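Local coordinates for ESX-5 secretion-associated protein EspG5 (Mycobacterium marinum, PDB 6VJ5) that acts as a cytoplasmic chaperone specific for its cognate PE/PPE proteins, helps prevent aggregation of PE/PPE dimers, and is required for secretion of LipY and PE31/PPE18, at residues D9-V14 / G134-V139; A22-R27 / R74-A79; A167-V172 / I270-P275. One frame throughout, in Å; residues are numbered along the deposited sequence.

Contact 1: residues D9-V14 / G134-V139; sequences DITVNV and GNDITV
Asn135 meets Asn13 and Val14 at the end of strand 10-13, the edge strand of the large antiparallel sheet and neighbour of 136-141. The carbonyl O of Asn135 takes a CA-H...O contact from Asn13 CA, and Asn135 CB lies 4.1 Å from Val14 CG2. Asp136 comes next, on the same face as Thr11 and Asn13, its CB resting against Thr11 CG2. The side chain of Asn13 leads away, its OD1 capping Gly16 N at the start of helix 14-23. Ile137 then pairs with Val12 in both directions: Ile137 N to Val12 O is 2.8 Å and almost straight (174° at the hydrogen), while Ile137 O receives Val12 N at 2.9 Å. Phe17 of helix 14-23 touches Val12, Ile137 and Val139 on their shared face. Thr138 and Thr11 link hydroxyls, OG1 to OG1, although their 2.5 Å separation is doubtfully short. At Val139 the pairing is repeated with Ile10: Val139 N approaches Ile10 O at 3.1 Å, tilted 31° from the carbonyl plane, and Val139 O accepts Ile10 N at 3.2 Å. Ile10 CG1 sits between its own backbone N and carbonyl carbon (chi1 60°), which places CG1 4.2 Å from Val139 CB.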
loop_
_atom_site.group_PDB
_atom_site.type_symbol
_atom_site.label_atom_id
_atom_site.label_comp_id
_atom_site.label_asym_id
_atom_site.label_seq_id
_atom_site.Cartn_x
_atom_site.Cartn_y
_atom_site.Cartn_z
ATOM N N ASP C 9 30.353 8.350 0.089
ATOM C CA ASP C 9 29.187 7.696 0.665
ATOM C C ASP C 9 28.086 8.709 0.948
ATOM O O ASP C 9 28.312 9.921 0.981
ATOM C CB ASP C 9 29.558 6.969 1.962
ATOM C CG ASP C 9 30.107 7.911 3.021
ATOM O OD1 ASP C 9 30.958 8.757 2.677
ATOM O OD2 ASP C 9 29.681 7.816 4.191
ATOM N N ILE C 10 26.878 8.192 1.173
ATOM C CA ILE C 10 25.741 9.022 1.544
ATOM C C ILE C 10 24.963 8.327 2.652
ATOM O O ILE C 10 25.080 7.120 2.863
ATOM C CB ILE C 10 24.796 9.309 0.360
ATOM C CG1 ILE C 10 24.237 8.001 -0.195
ATOM C CG2 ILE C 10 25.525 10.066 -0.728
ATOM C CD1 ILE C 10 23.133 8.194 -1.200
ATOM N N THR C 11 24.140 9.105 3.348
ATOM C CA THR C 11 23.288 8.580 4.405
ATOM C C THR C 11 21.965 9.325 4.384
ATOM O O THR C 11 21.937 10.556 4.484
ATOM C CB THR C 11 23.959 8.712 5.774
ATOM O OG1 THR C 11 25.096 7.840 5.832
ATOM C CG2 THR C 11 22.983 8.347 6.880
ATOM N N VAL C 12 20.873 8.576 4.249
ATOM C CA VAL C 12 19.529 9.132 4.256
ATOM C C VAL C 12 18.719 8.386 5.304
ATOM O O VAL C 12 19.012 7.239 5.645
ATOM C CB VAL C 12 18.851 9.029 2.875
ATOM C CG1 VAL C 12 19.691 9.724 1.817
ATOM C CG2 VAL C 12 18.618 7.567 2.509
ATOM N N ASN C 13 17.689 9.049 5.819
ATOM C CA ASN C 13 16.750 8.359 6.690
ATOM C C ASN C 13 15.827 7.479 5.844
ATOM O O ASN C 13 15.945 7.403 4.617
ATOM C CB ASN C 13 15.986 9.358 7.560
ATOM C CG ASN C 13 15.174 10.353 6.760
ATOM O OD1 ASN C 13 14.734 10.074 5.648
ATOM N ND2 ASN C 13 14.958 11.530 7.342
ATOM N N VAL C 14 14.913 6.777 6.513
ATOM C CA VAL C 14 14.060 5.820 5.816
ATOM C C VAL C 14 13.145 6.537 4.830
ATOM O O VAL C 14 12.865 6.026 3.739
ATOM C CB VAL C 14 13.260 4.991 6.835
ATOM C CG1 VAL C 14 12.244 4.097 6.137
ATOM C CG2 VAL C 14 14.200 4.149 7.689
ATOM N N GLY C 134 19.400 2.066 13.107
ATOM C CA GLY C 134 18.300 2.915 13.522
ATOM C C GLY C 134 17.399 3.168 12.327
ATOM O O GLY C 134 16.872 2.243 11.698
ATOM N N ASN C 135 17.216 4.437 11.979
ATOM C CA ASN C 135 16.386 4.808 10.841
ATOM C C ASN C 135 17.205 5.448 9.732
ATOM O O ASN C 135 16.650 6.162 8.891
ATOM C CB ASN C 135 15.260 5.718 11.323
ATOM C CG ASN C 135 14.228 4.954 12.140
ATOM O OD1 ASN C 135 14.001 3.762 11.910
ATOM N ND2 ASN C 135 13.616 5.625 13.105
ATOM N N ASP C 136 18.504 5.169 9.693
ATOM C CA ASP C 136 19.411 5.706 8.696
ATOM C C ASP C 136 19.978 4.574 7.859
ATOM O O ASP C 136 20.281 3.495 8.375
ATOM C CB ASP C 136 20.533 6.491 9.373
ATOM C CG ASP C 136 20.026 7.746 10.043
ATOM O OD1 ASP C 136 19.419 8.582 9.341
ATOM O OD2 ASP C 136 20.202 7.884 11.272
ATOM N N ILE C 137 20.102 4.832 6.564
ATOM C CA ILE C 137 20.690 3.904 5.611
ATOM C C ILE C 137 21.857 4.614 4.939
ATOM O O ILE C 137 21.759 5.797 4.594
ATOM C CB ILE C 137 19.653 3.425 4.573
ATOM C CG1 ILE C 137 18.518 2.657 5.265
ATOM C CG2 ILE C 137 20.323 2.542 3.533
ATOM C CD1 ILE C 137 17.212 2.620 4.482
ATOM N N THR C 138 22.968 3.897 4.780
ATOM C CA THR C 138 24.182 4.416 4.160
ATOM C C THR C 138 24.470 3.572 2.929
ATOM O O THR C 138 24.586 2.345 3.032
ATOM C CB THR C 138 25.365 4.367 5.128
ATOM O OG1 THR C 138 25.202 5.364 6.144
ATOM C CG2 THR C 138 26.681 4.605 4.395
ATOM N N VAL C 139 24.586 4.222 1.773
ATOM C CA VAL C 139 24.840 3.553 0.504
ATOM C C VAL C 139 26.214 3.972 0.004
ATOM O O VAL C 139 26.600 5.141 0.125
ATOM C CB VAL C 139 23.751 3.882 -0.536
ATOM C CG1 VAL C 139 24.007 3.130 -1.832
ATOM C CG2 VAL C 139 22.372 3.546 0.017
#

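Contact 2: residues A22-R27 / R74-A79; sequences ALLDIR and RMRVLA
Ile26 and Ala79 mark the nearest approach of the two backbones, with 6.0 Å between their CA atoms. Segment 74-79 is the last part of helix 69-79, whereas 22-27 has just left one: Asp25, with positive phi, is the C-prime residue of a Schellman motif in which Ile26 N reaches Gln21 O and Asp25 N reaches Ala22 O. This capping turn ends helix 14-23 and sends Leu24 and Ile26 toward the neighbouring helix, so that a helix terminus packs on a helix side.

The receiving surface consists of Met75 and Ala79, one turn apart, with Arg76 beside them. Ile26 straddles that turn. Its CG2 branch, which lies anti to the backbone N (chi1 -62° for CG1), presses on Ala79 CB at 3.4 Å, a close fit for two methyls, while its CD1 extends along the helix to stop 3.9 Å from Met75 CB. Leu24 reaches the same Met75 with its CD1 methyl, 4.1 Å from Met75 CB; the leucine and isoleucine side chains each cross the methionine at about a right angle. Met75 is bent at chi2 and chi3, and it also touches Phe17 and Leu20 of helix 14-23. Arg76, bent at chi2, brings its NH2 to 3.6 Å from Leu24 CD2, which lies obliquely to the guanidinium, a van der Waals contact with no polar bond across it. Val77 and Leu78, meanwhile, face strands 115-123 and 126-133, which places helix 69-79 between the sheet and the capped end of helix 14-23.

No hydrogen bond or salt bridge spans the two segments. Their cohesion therefore rests on shape and the hydrophobic effect, with the buried Ile26 and Met75 at the centre and an arginine at the margin whose charge is not spent on the contact.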
loop_
_atom_site.group_PDB
_atom_site.type_symbol
_atom_site.label_atom_id
_atom_site.label_comp_id
_atom_site.label_asym_id
_atom_site.label_seq_id
_atom_site.Cartn_x
_atom_site.Cartn_y
_atom_site.Cartn_z
ATOM N N ALA C 22 11.418 6.295 -5.397
ATOM C CA ALA C 22 10.352 6.867 -6.210
ATOM C C ALA C 22 10.926 7.634 -7.395
ATOM O O ALA C 22 10.509 7.428 -8.541
ATOM C CB ALA C 22 9.472 7.777 -5.351
ATOM N N LEU C 23 11.897 8.517 -7.141
ATOM C CA LEU C 23 12.498 9.289 -8.224
ATOM C C LEU C 23 13.086 8.398 -9.310
ATOM O O LEU C 23 13.197 8.834 -10.462
ATOM C CB LEU C 23 13.593 10.211 -7.683
ATOM C CG LEU C 23 13.147 11.276 -6.686
ATOM C CD1 LEU C 23 14.340 12.066 -6.157
ATOM C CD2 LEU C 23 12.137 12.222 -7.312
ATOM N N LEU C 24 13.463 7.167 -8.970
ATOM C CA LEU C 24 14.124 6.262 -9.901
ATOM C C LEU C 24 13.289 5.026 -10.200
ATOM O O LEU C 24 13.820 4.055 -10.760
ATOM C CB LEU C 24 15.490 5.860 -9.334
ATOM C CG LEU C 24 16.411 7.015 -8.930
ATOM C CD1 LEU C 24 17.340 6.573 -7.809
ATOM C CD2 LEU C 24 17.216 7.515 -10.118
ATOM N N ASP C 25 12.004 5.038 -9.840
ATOM C CA ASP C 25 11.075 3.945 -10.125
ATOM C C ASP C 25 11.653 2.602 -9.691
ATOM O O ASP C 25 11.723 1.644 -10.463
ATOM C CB ASP C 25 10.692 3.926 -11.606
ATOM C CG ASP C 25 9.633 2.888 -11.920
ATOM O OD1 ASP C 25 8.567 2.890 -11.257
ATOM O OD2 ASP C 25 9.858 2.073 -12.841
ATOM N N ILE C 26 12.063 2.531 -8.427
ATOM C CA ILE C 26 12.539 1.298 -7.812
ATOM C C ILE C 26 11.459 0.822 -6.851
ATOM O O ILE C 26 11.149 1.502 -5.865
ATOM C CB ILE C 26 13.881 1.504 -7.096
ATOM C CG1 ILE C 26 14.946 1.933 -8.110
ATOM C CG2 ILE C 26 14.307 0.227 -6.387
ATOM C CD1 ILE C 26 16.049 2.795 -7.534
ATOM N N ARG C 27 10.869 -0.336 -7.154
ATOM C CA ARG C 27 9.763 -0.841 -6.348
ATOM C C ARG C 27 10.254 -1.334 -4.995
ATOM O O ARG C 27 9.838 -0.831 -3.945
ATOM C CB ARG C 27 9.039 -1.958 -7.104
ATOM C CG ARG C 27 7.857 -2.555 -6.357
ATOM C CD ARG C 27 7.189 -3.662 -7.164
ATOM N NE ARG C 27 6.581 -3.159 -8.394
ATOM C CZ ARG C 27 5.992 -3.926 -9.307
ATOM N NH1 ARG C 27 5.933 -5.238 -9.134
ATOM N NH2 ARG C 27 5.464 -3.380 -10.396
ATOM N N ARG C 74 24.301 3.301 -7.937
ATOM C CA ARG C 74 24.334 2.377 -6.807
ATOM C C ARG C 74 22.939 1.858 -6.479
ATOM O O ARG C 74 22.771 0.670 -6.181
ATOM C CB ARG C 74 24.952 3.063 -5.589
ATOM C CG ARG C 74 26.267 3.771 -5.885
ATOM C CD ARG C 74 27.037 4.109 -4.618
ATOM N NE ARG C 74 28.366 4.632 -4.929
ATOM C CZ ARG C 74 28.639 5.919 -5.117
ATOM N NH1 ARG C 74 27.679 6.827 -5.018
ATOM N NH2 ARG C 74 29.876 6.301 -5.399
ATOM N N MET C 75 21.928 2.730 -6.532
ATOM C CA MET C 75 20.564 2.299 -6.249
ATOM C C MET C 75 20.089 1.256 -7.248
ATOM O O MET C 75 19.281 0.385 -6.903
ATOM C CB MET C 75 19.622 3.500 -6.276
ATOM C CG MET C 75 20.022 4.613 -5.341
ATOM S SD MET C 75 19.914 4.080 -3.628
ATOM C CE MET C 75 18.138 4.136 -3.377
ATOM N N ARG C 76 20.565 1.334 -8.490
ATOM C CA ARG C 76 20.152 0.364 -9.497
ATOM C C ARG C 76 20.737 -1.011 -9.215
ATOM O O ARG C 76 20.152 -2.025 -9.613
ATOM C CB ARG C 76 20.568 0.848 -10.882
ATOM C CG ARG C 76 19.906 2.154 -11.289
ATOM C CD ARG C 76 18.678 1.899 -12.137
ATOM N NE ARG C 76 17.789 3.058 -12.193
ATOM C CZ ARG C 76 18.075 4.198 -12.813
ATOM N NH1 ARG C 76 19.243 4.351 -13.426
ATOM N NH2 ARG C 76 17.195 5.190 -12.811
ATOM N N VAL C 77 21.887 -1.071 -8.544
ATOM C CA VAL C 77 22.424 -2.360 -8.126
ATOM C C VAL C 77 21.516 -2.983 -7.073
ATOM O O VAL C 77 21.098 -4.142 -7.195
ATOM C CB VAL C 77 23.864 -2.195 -7.606
ATOM C CG1 VAL C 77 24.528 -3.553 -7.430
ATOM C CG2 VAL C 77 24.681 -1.320 -8.554
ATOM N N LEU C 78 21.185 -2.215 -6.031
ATOM C CA LEU C 78 20.253 -2.694 -5.015
ATOM C C LEU C 78 18.917 -3.081 -5.642
ATOM O O LEU C 78 18.268 -4.044 -5.213
ATOM C CB LEU C 78 20.048 -1.618 -3.945
ATOM C CG LEU C 78 21.296 -1.001 -3.314
ATOM C CD1 LEU C 78 20.955 0.275 -2.552
ATOM C CD2 LEU C 78 21.984 -1.994 -2.385
ATOM N N ALA C 79 18.500 -2.347 -6.677
ATOM C CA ALA C 79 17.170 -2.537 -7.247
ATOM C C ALA C 79 17.056 -3.831 -8.044
ATOM O O ALA C 79 15.977 -4.431 -8.089
ATOM C CB ALA C 79 16.810 -1.347 -8.137
#

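Contact 3: residues A167-V172 / I270-P275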
loop_
_atom_site.group_PDB
_atom_site.type_symbol
_atom_site.label_atom_id
_atom_site.label_comp_id
_atom_site.label_asym_id
_atom_site.label_seq_id
_atom_site.Cartn_x
_atom_site.Cartn_y
_atom_site.Cartn_z
ATOM N N ALA C 167 36.104 -19.402 20.477
ATOM C CA ALA C 167 35.826 -20.295 21.591
ATOM C C ALA C 167 36.717 -21.529 21.509
ATOM O O ALA C 167 37.134 -21.956 20.428
ATOM C CB ALA C 167 34.354 -20.710 21.600
ATOM N N ALA C 168 37.017 -22.097 22.675
ATOM C CA ALA C 168 37.843 -23.299 22.762
ATOM C C ALA C 168 36.918 -24.508 22.682
ATOM O O ALA C 168 36.522 -25.103 23.688
ATOM C CB ALA C 168 38.670 -23.293 24.041
ATOM N N ILE C 169 36.558 -24.866 21.451
ATOM C CA ILE C 169 35.663 -25.985 21.205
ATOM C C ILE C 169 36.298 -26.910 20.174
ATOM O O ILE C 169 37.231 -26.542 19.460
ATOM C CB ILE C 169 34.269 -25.530 20.729
ATOM C CG1 ILE C 169 34.308 -25.136 19.257
ATOM C CG2 ILE C 169 33.778 -24.356 21.558
ATOM C CD1 ILE C 169 32.931 -25.105 18.616
ATOM N N ASN C 170 35.728 -28.110 20.069
ATOM C CA ASN C 170 36.172 -29.121 19.118
ATOM C C ASN C 170 35.170 -29.168 17.966
ATOM O O ASN C 170 34.014 -29.567 18.152
ATOM C CB ASN C 170 36.299 -30.481 19.801
ATOM C CG ASN C 170 37.058 -30.408 21.104
ATOM O OD1 ASN C 170 36.461 -30.352 22.177
ATOM N ND2 ASN C 170 38.386 -30.407 21.020
ATOM N N ALA C 171 35.623 -28.778 16.775
ATOM C CA ALA C 171 34.758 -28.765 15.604
ATOM C C ALA C 171 34.072 -30.112 15.434
ATOM O O ALA C 171 34.644 -31.160 15.737
ATOM C CB ALA C 171 35.576 -28.420 14.360
ATOM N N VAL C 172 32.828 -30.078 14.962
ATOM C CA VAL C 172 32.054 -31.300 14.788
ATOM C C VAL C 172 30.904 -31.003 13.843
ATOM O O VAL C 172 30.457 -29.859 13.721
ATOM C CB VAL C 172 31.570 -31.846 16.156
ATOM C CG1 VAL C 172 30.731 -30.810 16.897
ATOM C CG2 VAL C 172 30.796 -33.148 15.986
ATOM N N ILE C 270 29.587 -27.175 13.709
ATOM C CA ILE C 270 29.805 -26.409 14.930
ATOM C C ILE C 270 31.308 -26.230 15.066
ATOM O O ILE C 270 32.041 -27.213 15.219
ATOM C CB ILE C 270 29.209 -27.105 16.162
ATOM C CG1 ILE C 270 27.730 -27.408 15.918
ATOM C CG2 ILE C 270 29.377 -26.222 17.392
ATOM C CD1 ILE C 270 27.117 -28.318 16.959
ATOM N N CYS C 271 31.767 -24.986 14.999
ATOM C CA CYS C 271 33.177 -24.679 14.834
ATOM C C CYS C 271 33.569 -23.507 15.715
ATOM O O CYS C 271 32.720 -22.686 16.077
ATOM C CB CYS C 271 33.492 -24.334 13.369
ATOM S SG CYS C 271 33.243 -25.699 12.208
ATOM N N PRO C 272 34.842 -23.420 16.099
ATOM C CA PRO C 272 35.336 -22.179 16.703
ATOM C C PRO C 272 35.503 -21.122 15.627
ATOM O O PRO C 272 35.972 -21.406 14.522
ATOM C CB PRO C 272 36.679 -22.587 17.316
ATOM C CG PRO C 272 37.150 -23.714 16.446
ATOM C CD PRO C 272 35.901 -24.442 15.972
ATOM N N ALA C 273 35.107 -19.895 15.951
ATOM C CA ALA C 273 35.083 -18.826 14.960
ATOM C C ALA C 273 36.477 -18.326 14.607
ATOM O O ALA C 273 36.768 -17.134 14.754
ATOM C CB ALA C 273 34.226 -17.663 15.467
ATOM N N THR C 274 37.340 -19.216 14.123
ATOM C CA THR C 274 38.652 -18.789 13.666
ATOM C C THR C 274 38.515 -17.986 12.375
ATOM O O THR C 274 37.613 -18.242 11.572
ATOM C CB THR C 274 39.568 -19.984 13.413
ATOM O OG1 THR C 274 39.040 -20.779 12.340
ATOM C CG2 THR C 274 39.699 -20.837 14.662
ATOM N N PRO C 275 39.401 -17.016 12.142
ATOM C CA PRO C 275 39.346 -16.284 10.864
ATOM C C PRO C 275 39.279 -17.207 9.661
ATOM O O PRO C 275 38.598 -16.887 8.678
ATOM C CB PRO C 275 40.635 -15.451 10.880
ATOM C CG PRO C 275 40.942 -15.264 12.341
ATOM C CD PRO C 275 40.504 -16.552 13.007
#
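Ile270 O is gripped twice from across the contact: Val172 N donates a hydrogen bond of 3.0 Å lying in the carbonyl plane, and Ala171 CA makes a CA-H...O contact at 3.2 Å. The return bond is shorter and straighter, Ile270 N meeting Val172 O at 2.8 Å with 177° at the hydrogen. These two bonds form one antiparallel hydrogen-bonded pair. The side chains of Val172 and Ile270 lie alongside each other on one face of the sheet, pointing the same way. Val172 places CG1 between its backbone N and carbonyl carbon (chi1 58°), where the methyl lies 4.1 Å from Ile270 CB.

Strand 172-175 is the outermost member of the big antiparallel sheet at this edge, laid beside strand 267-272, the last of the sheet in chain order; residues 167-171 are the irregular lead-in. The regular pairing has not yet begun at Ile169, and packing does the work instead. Its side chain drops onto the strand, bringing CD1 to 3.4 Å from the carbonyl carbon of Cys271 and to 3.9 Å from Ile270 CG2, while CG1 leans obliquely against the proline ring, 3.7 Å from Pro272 CD. Helix 206-217 closes over the same isoleucine through Thr208 and Ala211. Asn170 points away from the strand, and its OD1 is held by Ser205 OG.

Further back, Ala168 is the centre of an inverse gamma turn; just ahead of it, Ala167 O rests 3.2 Å from Pro272 CB. The strand side bends in like manner: Ala273 centres a second inverse gamma turn, and Thr274 OG1 then caps Leu277 N to start helix 275-286. That helix touches both Cys271 and Pro272 through Leu277. The CB of Cys271 is directed away from the lead-in, yet its SG still has Ala171 CB as a neighbour.

In the fold
From the N terminus, the chain lays down strand 10-13 and runs directly into helix 14-23, so the first segments of contacts 1 and 2 are nearly consecutive. Contact 2 closes first, when helix 69-79 returns to the end of helix 14-23; contact 1 closes afterwards at strand 136-141, and thus the smaller loop lies within the larger. The two meet where Val139 packs on Arg74 and Leu78, joining the strand next to the sheet edge with helix 69-79. Contact 3 follows in series, opening at 167 and closing at 270. It secures the other edge of the same sheet, its centre about 35 Å from that of contact 1, on the opposite side of the chain's centre.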